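Local structure of arabinogalactan endo-1,4-beta-galactosidase (Ignisphaera aggregans, 7OSK) at residues Asp119-Ala124 with His179-Asp184; Asn167-Ala172 with Ile217-Asp222; Phe244-Ile249 with Val281-Lys286; Glu292-Trp297 with Glu373-Phe378. The protein probably cleaves beta-1,4-galactan chains at internal linkages, this chain being the family 53 glycoside hydrolase catalytic domain of a longer, calcium-binding archaeal protein. All coordinates share one frame; numbering follows the deposited sequence. Where two conformers were deposited one is given.

All four contacts belong to one eight-stranded beta/alpha barrel. Interactions 1, 2 and 3 lie in its outer shell of helices, and interaction 4 is among the loops beyond the strand ends, its centre about 33 Å from that of interaction 2. Interactions 1 and 2 share helix 158-178: interaction 1, partly buried, uses the turn that follows it; interaction 2, a buried contact, its middle. Both work through alanines and small apolar groups, with no hydrogen bond across either. Interaction 3, partly buried, adds a salt bridge and a tyrosine hydroxyl to its apolar contacts. Interaction 4 is thoroughly buried; there a tryptophan hydrogen-bonds two backbone carbonyls, one of them that of a calcium ligand.

Interaction 1: Asp119-Ala124 with His179-Asp184; sequences DFAAKA and HNALPD
His179 meets Ala122 through its backbone: the carbonyl oxygen His179 O sits 3.3 Å from Ala122 CB, over the flank of helix 114-126. Its imidazole goes another way. With CG beside the backbone N and anti to the carbonyl carbon (chi1 -60°), the ring turns back onto Tyr175, stacking on that ring and hydrogen-bonding through ND1 to Tyr175 O. Asn180 comes next with a positive phi of 53°, as the C-prime residue of the Schellman motif that ends helix 158-178. The same backbone turn brings Asn180 O to 3.6 Å from Ala122 CA, a CA-H...O contact, while its amide leads off from the helix. Ala181 then drives its methyl straight at the helix. Ala181 CB rests 3.5 Å from Ala122 N, 3.8 Å from Ala122 CB and 4.0 Å from Ala121 CB, so one methyl touches two successive residues of the helix. The CA atoms of Ala122 and Ala181 are 4.2 Å apart, an approach made possible by methyls alone on both sides. Beyond this point the chain heads inward, Pro183 packing on Val131 and Ile133 and Asp184 OD2 accepting a hydrogen bond from Val131 N. On the exposed side of the helix, Lys123 NZ bridges to Asp119 OD2 at 3.0 Å. The contact thus seats the turn between helix 158-178 and strand 185-188 against the preceding helix of the barrel, 114-126, whose inner residues Phe120 and Ala121 lie on Leu93 of strand 90-95.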
loop_
_atom_site.group_PDB
_atom_site.type_symbol
_atom_site.label_atom_id
_atom_site.label_comp_id
_atom_site.label_asym_id
_atom_site.label_seq_id
_atom_site.Cartn_x
_atom_site.Cartn_y
_atom_site.Cartn_z
ATOM N N ASP A 119 -3.591 -8.997 13.744
ATOM C CA ASP A 119 -3.131 -10.360 13.977
ATOM C C ASP A 119 -2.061 -10.751 12.968
ATOM O O ASP A 119 -1.132 -11.488 13.295
ATOM C CB ASP A 119 -4.293 -11.352 13.907
ATOM C CG ASP A 119 -3.828 -12.793 14.019
ATOM O OD1 ASP A 119 -3.552 -13.244 15.151
ATOM O OD2 ASP A 119 -3.728 -13.469 12.973
ATOM N N PHE A 120 -2.193 -10.258 11.743
ATOM C CA PHE A 120 -1.222 -10.560 10.700
ATOM C C PHE A 120 0.048 -9.745 10.907
ATOM O O PHE A 120 1.158 -10.263 10.779
ATOM C CB PHE A 120 -1.811 -10.280 9.317
ATOM C CG PHE A 120 -0.972 -10.806 8.189
ATOM C CD1 PHE A 120 -0.983 -12.155 7.873
ATOM C CD2 PHE A 120 -0.173 -9.958 7.446
ATOM C CE1 PHE A 120 -0.215 -12.645 6.840
ATOM C CE2 PHE A 120 0.599 -10.445 6.410
ATOM C CZ PHE A 120 0.577 -11.789 6.106
ATOM N N ALA A 121 -0.125 -8.467 11.228
ATOM C CA ALA A 121 1.001 -7.572 11.466
ATOM C C ALA A 121 1.827 -8.058 12.650
ATOM O O ALA A 121 3.044 -7.886 12.680
ATOM C CB ALA A 121 0.510 -6.154 11.707
ATOM N N ALA A 122 1.155 -8.664 13.625
ATOM C CA ALA A 122 1.828 -9.204 14.801
ATOM C C ALA A 122 2.730 -10.368 14.412
ATOM O O ALA A 122 3.873 -10.459 14.862
ATOM C CB ALA A 122 0.807 -9.647 15.841
ATOM N N LYS A 123 2.208 -11.254 13.571
ATOM C CA LYS A 123 2.956 -12.420 13.121
ATOM C C LYS A 123 4.108 -12.007 12.213
ATOM O O LYS A 123 5.177 -12.619 12.236
ATOM C CB LYS A 123 2.032 -13.399 12.395
ATOM C CG LYS A 123 0.996 -14.048 13.301
ATOM C CD LYS A 123 -0.026 -14.842 12.505
ATOM C CE LYS A 123 -1.134 -15.378 13.400
ATOM N NZ LYS A 123 -2.198 -16.061 12.614
ATOM N N ALA A 124 3.885 -10.966 11.416
ATOM C CA ALA A 124 4.908 -10.453 10.512
ATOM C C ALA A 124 6.064 -9.835 11.289
ATOM O O ALA A 124 7.231 -10.120 11.010
ATOM C CB ALA A 124 4.310 -9.435 9.561
ATOM N N HIS A 179 -0.776 -6.212 21.141
ATOM C CA HIS A 179 -0.672 -7.487 20.447
ATOM C C HIS A 179 0.692 -7.593 19.769
ATOM O O HIS A 179 0.899 -8.446 18.904
ATOM C CB HIS A 179 -1.803 -7.636 19.429
ATOM C CG HIS A 179 -3.169 -7.598 20.040
ATOM N ND1 HIS A 179 -3.679 -6.474 20.654
ATOM C CD2 HIS A 179 -4.130 -8.547 20.139
ATOM C CE1 HIS A 179 -4.894 -6.731 21.102
ATOM N NE2 HIS A 179 -5.193 -7.981 20.801
ATOM N N ASN A 180 1.617 -6.726 20.181
ATOM C CA ASN A 180 2.963 -6.677 19.615
ATOM C C ASN A 180 2.915 -6.553 18.100
ATOM O O ASN A 180 3.479 -7.373 17.377
ATOM C CB ASN A 180 3.767 -7.913 20.027
ATOM C CG ASN A 180 4.087 -7.933 21.511
ATOM O OD1 ASN A 180 3.722 -8.867 22.226
ATOM N ND2 ASN A 180 4.773 -6.897 21.981
ATOM N N ALA A 181 2.218 -5.523 17.633
ATOM C CA ALA A 181 2.062 -5.273 16.207
ATOM C C ALA A 181 2.133 -3.781 15.910
ATOM O O ALA A 181 1.547 -3.305 14.939
ATOM C CB ALA A 181 0.747 -5.849 15.711
ATOM N N LEU A 182 2.843 -3.043 16.756
ATOM C CA LEU A 182 3.039 -1.619 16.531
ATOM C C LEU A 182 3.749 -1.396 15.198
ATOM O O LEU A 182 4.849 -1.914 14.994
ATOM C CB LEU A 182 3.851 -0.996 17.664
ATOM C CG LEU A 182 3.941 0.531 17.628
ATOM C CD1 LEU A 182 2.598 1.146 17.993
ATOM C CD2 LEU A 182 5.037 1.033 18.551
ATOM N N PRO A 183 3.125 -0.633 14.283
ATOM C CA PRO A 183 3.763 -0.412 12.980
ATOM C C PRO A 183 4.927 0.571 13.033
ATOM O O PRO A 183 4.843 1.590 13.719
ATOM C CB PRO A 183 2.624 0.150 12.129
ATOM C CG PRO A 183 1.723 0.820 13.098
ATOM C CD PRO A 183 1.795 0.002 14.357
ATOM N N ASP A 184 5.998 0.261 12.310
ATOM C CA ASP A 184 7.150 1.148 12.231
ATOM C C ASP A 184 6.766 2.443 11.530
ATOM O O ASP A 184 7.296 3.507 11.845
ATOM C CB ASP A 184 8.304 0.472 11.488
ATOM C CG ASP A 184 8.636 -0.900 12.045
ATOM O OD1 ASP A 184 9.411 -0.981 13.022
ATOM O OD2 ASP A 184 8.119 -1.900 11.500
#

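Interaction 2: Asn167-Ala172 with Ile217-Asp222; sequences NWTYNA and ISAVKD
The Tyr170 ring presents an edge to helix 206-223: Ala219 O lies near the ring plane, 4.1 Å from Tyr170 CD1, and Asp222 CB approaches obliquely at 4.3 Å from the same carbon. Trp168, on another side of helix 158-178, carries Ala172 CB over one face, offset toward the rim, and meets Phe135 with the two ring planes almost perpendicular. The closest packing is made by smaller groups. Ala219 CB fits against Thr169, 3.6 Å from Thr169 CB, and also reaches Tyr170 N at 3.7 Å, so a single methyl fills the dip between two neighbouring residues. With Thr169 OG1 beside the backbone N (chi1 -58°), CG2 falls anti to that N, faces helix 206-223 and meets Val220 CG2 at 3.9 Å. OG1 itself bonds to Val165 O and to Tyr137 OH, so the polar branch is satisfied apart from the apolar seam. Asp222 likewise finds a partner across the groove, its OD2 bonding to Tyr166 OH one helical turn before Tyr170. With an alanine at the crossing, the axes of segments 167-172 and 217-222 come within 8.0 Å, at a signed crossing angle of -27°. Helices 158-178 and 206-223 thus run side by side as successive helices of the barrel's outer layer; underneath, Val220 reaches Val186 of strand 185-188 and Ile229 of strand 228-234.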
loop_
_atom_site.group_PDB
_atom_site.type_symbol
_atom_site.label_atom_id
_atom_site.label_comp_id
_atom_site.label_asym_id
_atom_site.label_seq_id
_atom_site.Cartn_x
_atom_site.Cartn_y
_atom_site.Cartn_z
ATOM N N ASN A 167 -8.953 10.078 18.899
ATOM C CA ASN A 167 -9.254 9.022 19.857
ATOM C C ASN A 167 -9.259 7.636 19.224
ATOM O O ASN A 167 -8.895 6.654 19.869
ATOM C CB ASN A 167 -10.603 9.282 20.523
ATOM C CG ASN A 167 -10.882 8.318 21.654
ATOM O OD1 ASN A 167 -11.576 7.314 21.476
ATOM N ND2 ASN A 167 -10.334 8.613 22.827
ATOM N N TRP A 168 -9.671 7.555 17.964
ATOM C CA TRP A 168 -9.694 6.277 17.264
ATOM C C TRP A 168 -8.280 5.847 16.891
ATOM O O TRP A 168 -7.911 4.689 17.083
ATOM C CB TRP A 168 -10.565 6.349 16.008
ATOM C CG TRP A 168 -10.674 5.029 15.312
ATOM C CD1 TRP A 168 -11.573 4.036 15.574
ATOM C CD2 TRP A 168 -9.846 4.549 14.248
ATOM N NE1 TRP A 168 -11.357 2.968 14.737
ATOM C CE2 TRP A 168 -10.303 3.258 13.912
ATOM C CE3 TRP A 168 -8.763 5.085 13.544
ATOM C CZ2 TRP A 168 -9.716 2.497 12.904
ATOM C CZ3 TRP A 168 -8.182 4.328 12.543
ATOM C CH2 TRP A 168 -8.659 3.048 12.232
ATOM N N THR A 169 -7.497 6.782 16.362
ATOM C CA THR A 169 -6.117 6.502 15.982
ATOM C C THR A 169 -5.293 6.102 17.198
ATOM O O THR A 169 -4.484 5.175 17.132
ATOM C CB THR A 169 -5.454 7.718 15.311
ATOM O OG1 THR A 169 -6.217 8.106 14.161
ATOM C CG2 THR A 169 -4.028 7.390 14.881
ATOM N N TYR A 170 -5.494 6.815 18.300
ATOM C CA TYR A 170 -4.771 6.535 19.531
ATOM C C TYR A 170 -5.072 5.119 19.999
ATOM O O TYR A 170 -4.164 4.309 20.180
ATOM C CB TYR A 170 -5.139 7.545 20.619
ATOM C CG TYR A 170 -4.468 7.275 21.945
ATOM C CD1 TYR A 170 -3.166 7.693 22.185
ATOM C CD2 TYR A 170 -5.135 6.597 22.958
ATOM C CE1 TYR A 170 -2.547 7.444 23.393
ATOM C CE2 TYR A 170 -4.525 6.344 24.170
ATOM C CZ TYR A 170 -3.231 6.769 24.383
ATOM O OH TYR A 170 -2.619 6.517 25.590
ATOM N N ASN A 171 -6.355 4.827 20.178
ATOM C CA ASN A 171 -6.792 3.508 20.619
ATOM C C ASN A 171 -6.449 2.428 19.598
ATOM O O ASN A 171 -6.154 1.292 19.966
ATOM C CB ASN A 171 -8.296 3.513 20.891
ATOM C CG ASN A 171 -8.654 4.215 22.190
ATOM O OD1 ASN A 171 -7.950 4.090 23.192
ATOM N ND2 ASN A 171 -9.757 4.956 22.178
ATOM N N ALA A 172 -6.490 2.783 18.316
ATOM C CA ALA A 172 -6.125 1.846 17.257
ATOM C C ALA A 172 -4.679 1.398 17.430
ATOM O O ALA A 172 -4.404 0.205 17.500
ATOM C CB ALA A 172 -6.327 2.470 15.888
ATOM N N ILE A 217 -2.049 12.660 13.413
ATOM C CA ILE A 217 -0.618 12.628 13.683
ATOM C C ILE A 217 -0.344 12.800 15.176
ATOM O O ILE A 217 0.505 12.107 15.732
ATOM C CB ILE A 217 0.129 13.713 12.881
ATOM C CG1 ILE A 217 -0.004 13.430 11.384
ATOM C CG2 ILE A 217 1.606 13.751 13.262
ATOM C CD1 ILE A 217 0.471 14.551 10.495
ATOM N N SER A 218 -1.061 13.714 15.826
ATOM C CA SER A 218 -0.907 13.905 17.264
ATOM C C SER A 218 -1.174 12.602 18.002
ATOM O O SER A 218 -0.526 12.303 19.003
ATOM C CB SER A 218 -1.846 14.997 17.779
ATOM O OG SER A 218 -1.337 16.287 17.492
ATOM N N ALA A 219 -2.125 11.823 17.495
ATOM C CA ALA A 219 -2.478 10.555 18.116
ATOM C C ALA A 219 -1.330 9.557 17.999
ATOM O O ALA A 219 -0.976 8.897 18.974
ATOM C CB ALA A 219 -3.742 9.989 17.487
ATOM N N VAL A 220 -0.749 9.458 16.806
ATOM C CA VAL A 220 0.339 8.516 16.558
ATOM C C VAL A 220 1.524 8.772 17.484
ATOM O O VAL A 220 2.077 7.842 18.075
ATOM C CB VAL A 220 0.835 8.594 15.098
ATOM C CG1 VAL A 220 1.970 7.596 14.863
ATOM C CG2 VAL A 220 -0.307 8.345 14.128
ATOM N N LYS A 221 1.908 10.039 17.603
ATOM C CA LYS A 221 3.104 10.421 18.349
ATOM C C LYS A 221 2.892 10.221 19.852
ATOM O O LYS A 221 3.841 9.952 20.589
ATOM C CB LYS A 221 3.483 11.880 18.058
ATOM C CG LYS A 221 3.424 12.282 16.576
ATOM C CD LYS A 221 4.762 12.132 15.875
ATOM C CE LYS A 221 5.706 13.281 16.202
ATOM N NZ LYS A 221 5.720 14.307 15.121
ATOM N N ASP A 222 1.645 10.352 20.300
ATOM C CA ASP A 222 1.308 10.169 21.710
ATOM C C ASP A 222 1.435 8.701 22.119
ATOM O O ASP A 222 1.713 8.393 23.279
ATOM C CB ASP A 222 -0.110 10.672 22.000
ATOM C CG ASP A 222 -0.208 12.187 22.007
ATOM O OD1 ASP A 222 0.813 12.861 22.262
ATOM O OD2 ASP A 222 -1.319 12.705 21.765
#

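Interaction 3: Phe244-Ile249 with Val281-Lys286; sequences FIDRLI and VQRYDK
Asp246 faces two partners at very different tilts: its carboxylate is nearly coplanar with the Arg283 guanidinium, 16° between planes, but stands 82° from the Tyr284 ring. Arg283 grips it side-on, NE to Asp246 OD1 at 3.3 Å and NH2 to Asp246 OD2 at 2.9 Å, both on syn lone pairs in the guanidinium plane; NE also reaches OD2. The arginine chain is extended from CG to NE, which carries the charge across to the facing helix. Tyr284 OH donates to Asp246 OD1, arriving with its ring edge toward that oxygen; the bond is modelled very short, and its exact length is doubtful. The ring is sandwiched: Ile245 CG2 lies over one face, 3.7 Å from the centroid in a CH-pi contact, and Arg283 CG lies over the opposite face. Ile249 CD1 comes in obliquely, 3.6 Å from Tyr284 CD1, and also touches Lys286 CE at 4.0 Å. An alanine at Asp246 would probably leave the Arg283 charge without its mate and the Tyr284 hydroxyl without this acceptor, freeing the guanidinium to turn. Lys286 sends its NZ on to Phe255, bonding to the carbonyl and meeting the ring as a cation-pi pair. The contact fastens helix 238-250 to the end of helix 270-283, where Tyr284 is the first residue to leave helical geometry; below both, Ile245 and Tyr284 rest on Ile258 of strand 257-261.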
loop_
_atom_site.group_PDB
_atom_site.type_symbol
_atom_site.label_atom_id
_atom_site.label_comp_id
_atom_site.label_asym_id
_atom_site.label_seq_id
_atom_site.Cartn_x
_atom_site.Cartn_y
_atom_site.Cartn_z
ATOM N N PHE A 244 0.917 20.697 -3.584
ATOM C CA PHE A 244 0.245 20.040 -2.471
ATOM C C PHE A 244 1.133 19.953 -1.231
ATOM O O PHE A 244 0.688 20.242 -0.121
ATOM C CB PHE A 244 -0.208 18.638 -2.880
ATOM C CG PHE A 244 -1.057 17.951 -1.849
ATOM C CD1 PHE A 244 -0.477 17.182 -0.853
ATOM C CD2 PHE A 244 -2.436 18.077 -1.876
ATOM C CE1 PHE A 244 -1.257 16.551 0.098
ATOM C CE2 PHE A 244 -3.222 17.448 -0.929
ATOM C CZ PHE A 244 -2.633 16.683 0.059
ATOM N N ILE A 245 2.385 19.551 -1.423
ATOM C CA ILE A 245 3.295 19.342 -0.302
ATOM C C ILE A 245 3.770 20.670 0.291
ATOM O O ILE A 245 3.853 20.810 1.510
ATOM C CB ILE A 245 4.508 18.490 -0.725
ATOM C CG1 ILE A 245 4.032 17.094 -1.141
ATOM C CG2 ILE A 245 5.527 18.386 0.416
ATOM C CD1 ILE A 245 5.120 16.195 -1.696
ATOM N N ASP A 246 4.092 21.632 -0.570
ATOM C CA ASP A 246 4.445 22.976 -0.118
ATOM C C ASP A 246 3.384 23.521 0.828
ATOM O O ASP A 246 3.696 23.998 1.921
ATOM C CB ASP A 246 4.607 23.931 -1.306
ATOM C CG ASP A 246 5.929 23.756 -2.030
ATOM O OD1 ASP A 246 6.578 22.706 -1.845
ATOM O OD2 ASP A 246 6.312 24.670 -2.789
ATOM N N ARG A 247 2.126 23.451 0.405
ATOM C CA ARG A 247 1.026 23.966 1.207
ATOM C C ARG A 247 0.857 23.144 2.481
ATOM O O ARG A 247 0.401 23.655 3.504
ATOM C CB ARG A 247 -0.273 23.967 0.401
ATOM C CG ARG A 247 -1.360 24.860 0.983
ATOM C CD ARG A 247 -2.623 24.827 0.135
ATOM N NE ARG A 247 -3.627 25.776 0.609
ATOM C CZ ARG A 247 -4.865 25.859 0.131
ATOM N NH1 ARG A 247 -5.267 25.046 -0.836
ATOM N NH2 ARG A 247 -5.706 26.755 0.624
ATOM N N LEU A 248 1.233 21.871 2.416
ATOM C CA LEU A 248 1.126 20.984 3.569
ATOM C C LEU A 248 2.207 21.299 4.602
ATOM O O LEU A 248 1.923 21.446 5.789
ATOM C CB LEU A 248 1.225 19.521 3.125
ATOM C CG LEU A 248 0.539 18.483 4.015
ATOM C CD1 LEU A 248 -0.973 18.668 3.994
ATOM C CD2 LEU A 248 0.911 17.076 3.573
ATOM N N ILE A 249 3.448 21.396 4.137
ATOM C CA ILE A 249 4.572 21.734 5.001
ATOM C C ILE A 249 4.363 23.105 5.643
ATOM O O ILE A 249 4.593 23.279 6.839
ATOM C CB ILE A 249 5.906 21.714 4.213
ATOM C CG1 ILE A 249 6.250 20.270 3.825
ATOM C CG2 ILE A 249 7.041 22.350 5.028
ATOM C CD1 ILE A 249 7.539 20.110 3.036
ATOM N N VAL A 281 13.583 15.126 -4.077
ATOM C CA VAL A 281 14.827 15.074 -3.317
ATOM C C VAL A 281 15.520 16.435 -3.284
ATOM O O VAL A 281 16.304 16.713 -2.377
ATOM C CB VAL A 281 15.812 14.026 -3.889
ATOM C CG1 VAL A 281 15.186 12.640 -3.875
ATOM C CG2 VAL A 281 16.252 14.405 -5.292
ATOM N N GLN A 282 15.230 17.278 -4.272
ATOM C CA GLN A 282 15.839 18.601 -4.339
ATOM C C GLN A 282 14.999 19.640 -3.607
ATOM O O GLN A 282 15.540 20.573 -3.019
ATOM C CB GLN A 282 16.044 19.039 -5.792
ATOM C CG GLN A 282 16.778 20.375 -5.914
ATOM C CD GLN A 282 16.913 20.854 -7.343
ATOM O OE1 GLN A 282 17.757 20.368 -8.097
ATOM N NE2 GLN A 282 16.084 21.819 -7.720
ATOM N N ARG A 283 13.679 19.481 -3.644
ATOM C CA ARG A 283 12.780 20.480 -3.069
ATOM C C ARG A 283 12.457 20.196 -1.606
ATOM O O ARG A 283 12.107 21.109 -0.857
ATOM C CB ARG A 283 11.483 20.554 -3.874
ATOM C CG ARG A 283 10.648 21.780 -3.558
ATOM C CD ARG A 283 9.411 21.853 -4.429
ATOM N NE ARG A 283 8.724 23.136 -4.296
ATOM C CZ ARG A 283 8.954 24.203 -5.059
ATOM N NH1 ARG A 283 9.863 24.163 -6.025
ATOM N NH2 ARG A 283 8.269 25.319 -4.854
ATOM N N TYR A 284 12.576 18.930 -1.207
ATOM C CA TYR A 284 12.211 18.508 0.143
ATOM C C TYR A 284 13.294 17.654 0.797
ATOM O O TYR A 284 13.950 16.849 0.133
ATOM C CB TYR A 284 10.898 17.723 0.114
ATOM C CG TYR A 284 9.778 18.429 -0.610
ATOM C CD1 TYR A 284 9.239 19.606 -0.112
ATOM C CD2 TYR A 284 9.250 17.912 -1.787
ATOM C CE1 TYR A 284 8.214 20.255 -0.768
ATOM C CE2 TYR A 284 8.222 18.554 -2.449
ATOM C CZ TYR A 284 7.709 19.724 -1.934
ATOM O OH TYR A 284 6.688 20.372 -2.582
ATOM N N ASP A 285 13.473 17.841 2.104
ATOM C CA ASP A 285 14.356 16.996 2.900
ATOM C C ASP A 285 13.509 15.962 3.636
ATOM O O ASP A 285 13.421 15.961 4.866
ATOM C CB ASP A 285 15.184 17.830 3.889
ATOM C CG ASP A 285 16.546 18.230 3.330
ATOM O OD1 ASP A 285 17.169 17.426 2.600
ATOM O OD2 ASP A 285 16.992 19.361 3.623
ATOM N N LYS A 286 12.870 15.092 2.860
ATOM C CA LYS A 286 12.060 14.011 3.404
ATOM C C LYS A 286 12.257 12.747 2.582
ATOM O O LYS A 286 12.806 12.794 1.480
ATOM C CB LYS A 286 10.585 14.403 3.431
ATOM C CG LYS A 286 10.274 15.522 4.405
ATOM C CD LYS A 286 8.804 15.883 4.390
ATOM C CE LYS A 286 8.503 17.011 5.362
ATOM N NZ LYS A 286 8.867 16.659 6.760
#

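Interaction 4: Glu292-Trp297 with Glu373-Phe378; sequences ETAYAW and ENQALF. With CA (calcium ion), chain C.
Leaving its strand, 292-297 draws up to the loop 373-378, with Ala296 CA and Gln375 CA 4.3 Å apart and Trp297 N donating to Asn374 O at 2.9 Å. That carbonyl also faces Ala296 CA at 3.2 Å, a CA-H...O contact. Trp297 then bonds a second time: NE1 reaches Glu373 O at 3.1 Å, on a lone pair in the carbonyl plane, the oxygen tilted 15° from the ring plane. With CG lodged between the backbone N and the carbonyl carbon (chi1 59°), the indole turns its NE1 edge to the loop and one residue grips two successive carbonyls. A leucine in place of Trp297 would probably leave Glu373 O without its indole donor, and the loop held here by the backbone bond to Asn374 O. Gln375 lies alongside the chain, CG 3.6 Å from Tyr295 O, and carries NE2 past Ala294 CB to Tyr265 OH. Asn374 ND2 bonds instead to Phe309 O. Glu373 turns its carboxylate the other way and clasps the calcium with both oxygens, OE1 at 2.4 Å and OE2 at 2.3 Å, OE2 also taking a hydrogen bond from Ser302 N; Asp301, Asp303, His305, Asn307 and Asn370 complete the site. Trp297 therefore holds the backbone of a first-shell ligand. The loops following the seventh and eighth barrel strands are tied together here by direct bonds and by the calcium site of this barrel.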
loop_
_atom_site.group_PDB
_atom_site.type_symbol
_atom_site.label_atom_id
_atom_site.label_comp_id
_atom_site.label_asym_id
_atom_site.label_seq_id
_atom_site.Cartn_x
_atom_site.Cartn_y
_atom_site.Cartn_z
ATOM N N GLU A 292 2.307 2.025 -3.304
ATOM C CA GLU A 292 1.575 1.083 -4.139
ATOM C C GLU A 292 2.115 1.062 -5.560
ATOM O O GLU A 292 2.377 2.103 -6.157
ATOM C CB GLU A 292 0.082 1.423 -4.161
ATOM C CG GLU A 292 -0.620 1.257 -2.819
ATOM C CD GLU A 292 -2.122 1.489 -2.905
ATOM O OE1 GLU A 292 -2.641 1.652 -4.033
ATOM O OE2 GLU A 292 -2.783 1.508 -1.844
ATOM N N THR A 293 2.277 -0.143 -6.091
ATOM C CA THR A 293 2.668 -0.333 -7.478
ATOM C C THR A 293 2.433 -1.790 -7.850
ATOM O O THR A 293 2.463 -2.668 -6.988
ATOM C CB THR A 293 4.143 0.047 -7.721
ATOM O OG1 THR A 293 4.445 -0.070 -9.116
ATOM C CG2 THR A 293 5.081 -0.849 -6.926
ATOM N N ALA A 294 2.187 -2.046 -9.129
ATOM C CA ALA A 294 1.957 -3.408 -9.589
ATOM C C ALA A 294 2.014 -3.497 -11.102
ATOM O O ALA A 294 1.944 -2.486 -11.797
ATOM C CB ALA A 294 0.617 -3.917 -9.087
ATOM N N TYR A 295 2.145 -4.719 -11.605
ATOM C CA TYR A 295 2.079 -4.965 -13.037
ATOM C C TYR A 295 1.572 -6.375 -13.299
ATOM O O TYR A 295 1.514 -7.200 -12.386
ATOM C CB TYR A 295 3.442 -4.766 -13.695
ATOM C CG TYR A 295 3.333 -4.334 -15.135
ATOM C CD1 TYR A 295 3.006 -3.025 -15.460
ATOM C CD2 TYR A 295 3.540 -5.234 -16.169
ATOM C CE1 TYR A 295 2.896 -2.621 -16.770
ATOM C CE2 TYR A 295 3.431 -4.840 -17.489
ATOM C CZ TYR A 295 3.108 -3.530 -17.784
ATOM O OH TYR A 295 2.996 -3.119 -19.092
ATOM N N ALA A 296 1.208 -6.640 -14.550
ATOM C CA ALA A 296 0.618 -7.918 -14.918
ATOM C C ALA A 296 1.677 -8.945 -15.305
ATOM O O ALA A 296 2.536 -8.677 -16.144
ATOM C CB ALA A 296 -0.366 -7.727 -16.056
ATOM N N TRP A 297 1.610 -10.117 -14.679
ATOM C CA TRP A 297 2.454 -11.245 -15.061
ATOM C C TRP A 297 1.762 -12.076 -16.139
ATOM O O TRP A 297 2.362 -12.982 -16.720
ATOM C CB TRP A 297 2.787 -12.116 -13.844
ATOM C CG TRP A 297 1.579 -12.692 -13.144
ATOM C CD1 TRP A 297 0.825 -12.088 -12.183
ATOM C CD2 TRP A 297 0.998 -13.986 -13.353
ATOM N NE1 TRP A 297 -0.192 -12.922 -11.783
ATOM C CE2 TRP A 297 -0.108 -14.093 -12.487
ATOM C CE3 TRP A 297 1.304 -15.062 -14.190
ATOM C CZ2 TRP A 297 -0.908 -15.231 -12.434
ATOM C CZ3 TRP A 297 0.509 -16.191 -14.136
ATOM C CH2 TRP A 297 -0.584 -16.267 -13.264
ATOM N N GLU A 373 -5.864 -10.675 -9.926
ATOM C CA GLU A 373 -5.078 -11.893 -9.730
ATOM C C GLU A 373 -3.950 -12.034 -10.753
ATOM O O GLU A 373 -2.958 -12.720 -10.495
ATOM C CB GLU A 373 -5.976 -13.141 -9.769
ATOM C CG GLU A 373 -6.475 -13.586 -11.147
ATOM C CD GLU A 373 -7.872 -13.093 -11.487
ATOM O OE1 GLU A 373 -8.420 -12.230 -10.763
ATOM O OE2 GLU A 373 -8.424 -13.583 -12.495
ATOM N N ASN A 374 -4.092 -11.384 -11.905
ATOM C CA ASN A 374 -3.048 -11.419 -12.923
ATOM C C ASN A 374 -1.974 -10.372 -12.646
ATOM O O ASN A 374 -1.060 -10.189 -13.449
ATOM C CB ASN A 374 -3.633 -11.213 -14.327
ATOM C CG ASN A 374 -4.241 -9.838 -14.518
ATOM O OD1 ASN A 374 -4.834 -9.274 -13.599
ATOM N ND2 ASN A 374 -4.100 -9.294 -15.724
ATOM N N GLN A 375 -2.096 -9.688 -11.509
ATOM C CA GLN A 375 -1.101 -8.713 -11.071
ATOM C C GLN A 375 -0.495 -9.092 -9.722
ATOM O O GLN A 375 0.312 -8.347 -9.174
ATOM C CB GLN A 375 -1.714 -7.317 -10.972
ATOM C CG GLN A 375 -2.029 -6.670 -12.304
ATOM C CD GLN A 375 -2.328 -5.191 -12.167
ATOM O OE1 GLN A 375 -3.375 -4.715 -12.602
ATOM N NE2 GLN A 375 -1.404 -4.456 -11.559
ATOM N N ALA A 376 -0.894 -10.237 -9.182
ATOM C CA ALA A 376 -0.313 -10.733 -7.939
ATOM C C ALA A 376 1.065 -11.322 -8.216
ATOM O O ALA A 376 1.459 -11.467 -9.370
ATOM C CB ALA A 376 -1.221 -11.772 -7.299
ATOM N N LEU A 377 1.800 -11.645 -7.156
ATOM C CA LEU A 377 3.110 -12.277 -7.296
ATOM C C LEU A 377 3.004 -13.792 -7.118
ATOM O O LEU A 377 4.015 -14.495 -7.069
ATOM C CB LEU A 377 4.100 -11.683 -6.290
ATOM C CG LEU A 377 4.449 -10.206 -6.510
ATOM C CD1 LEU A 377 5.301 -9.667 -5.369
ATOM C CD2 LEU A 377 5.168 -10.010 -7.835
ATOM N N PHE A 378 1.768 -14.281 -7.026
ATOM C CA PHE A 378 1.475 -15.710 -6.985
ATOM C C PHE A 378 0.518 -16.039 -8.126
ATOM O O PHE A 378 -0.269 -15.185 -8.534
ATOM C CB PHE A 378 0.851 -16.108 -5.645
ATOM C CG PHE A 378 1.748 -15.885 -4.462
ATOM C CD1 PHE A 378 1.885 -14.624 -3.909
ATOM C CD2 PHE A 378 2.442 -16.940 -3.892
ATOM C CE1 PHE A 378 2.707 -14.415 -2.816
ATOM C CE2 PHE A 378 3.266 -16.739 -2.798
ATOM C CZ PHE A 378 3.397 -15.474 -2.260
HETATM CA CA CA C . -10.267 -12.187 -12.276
#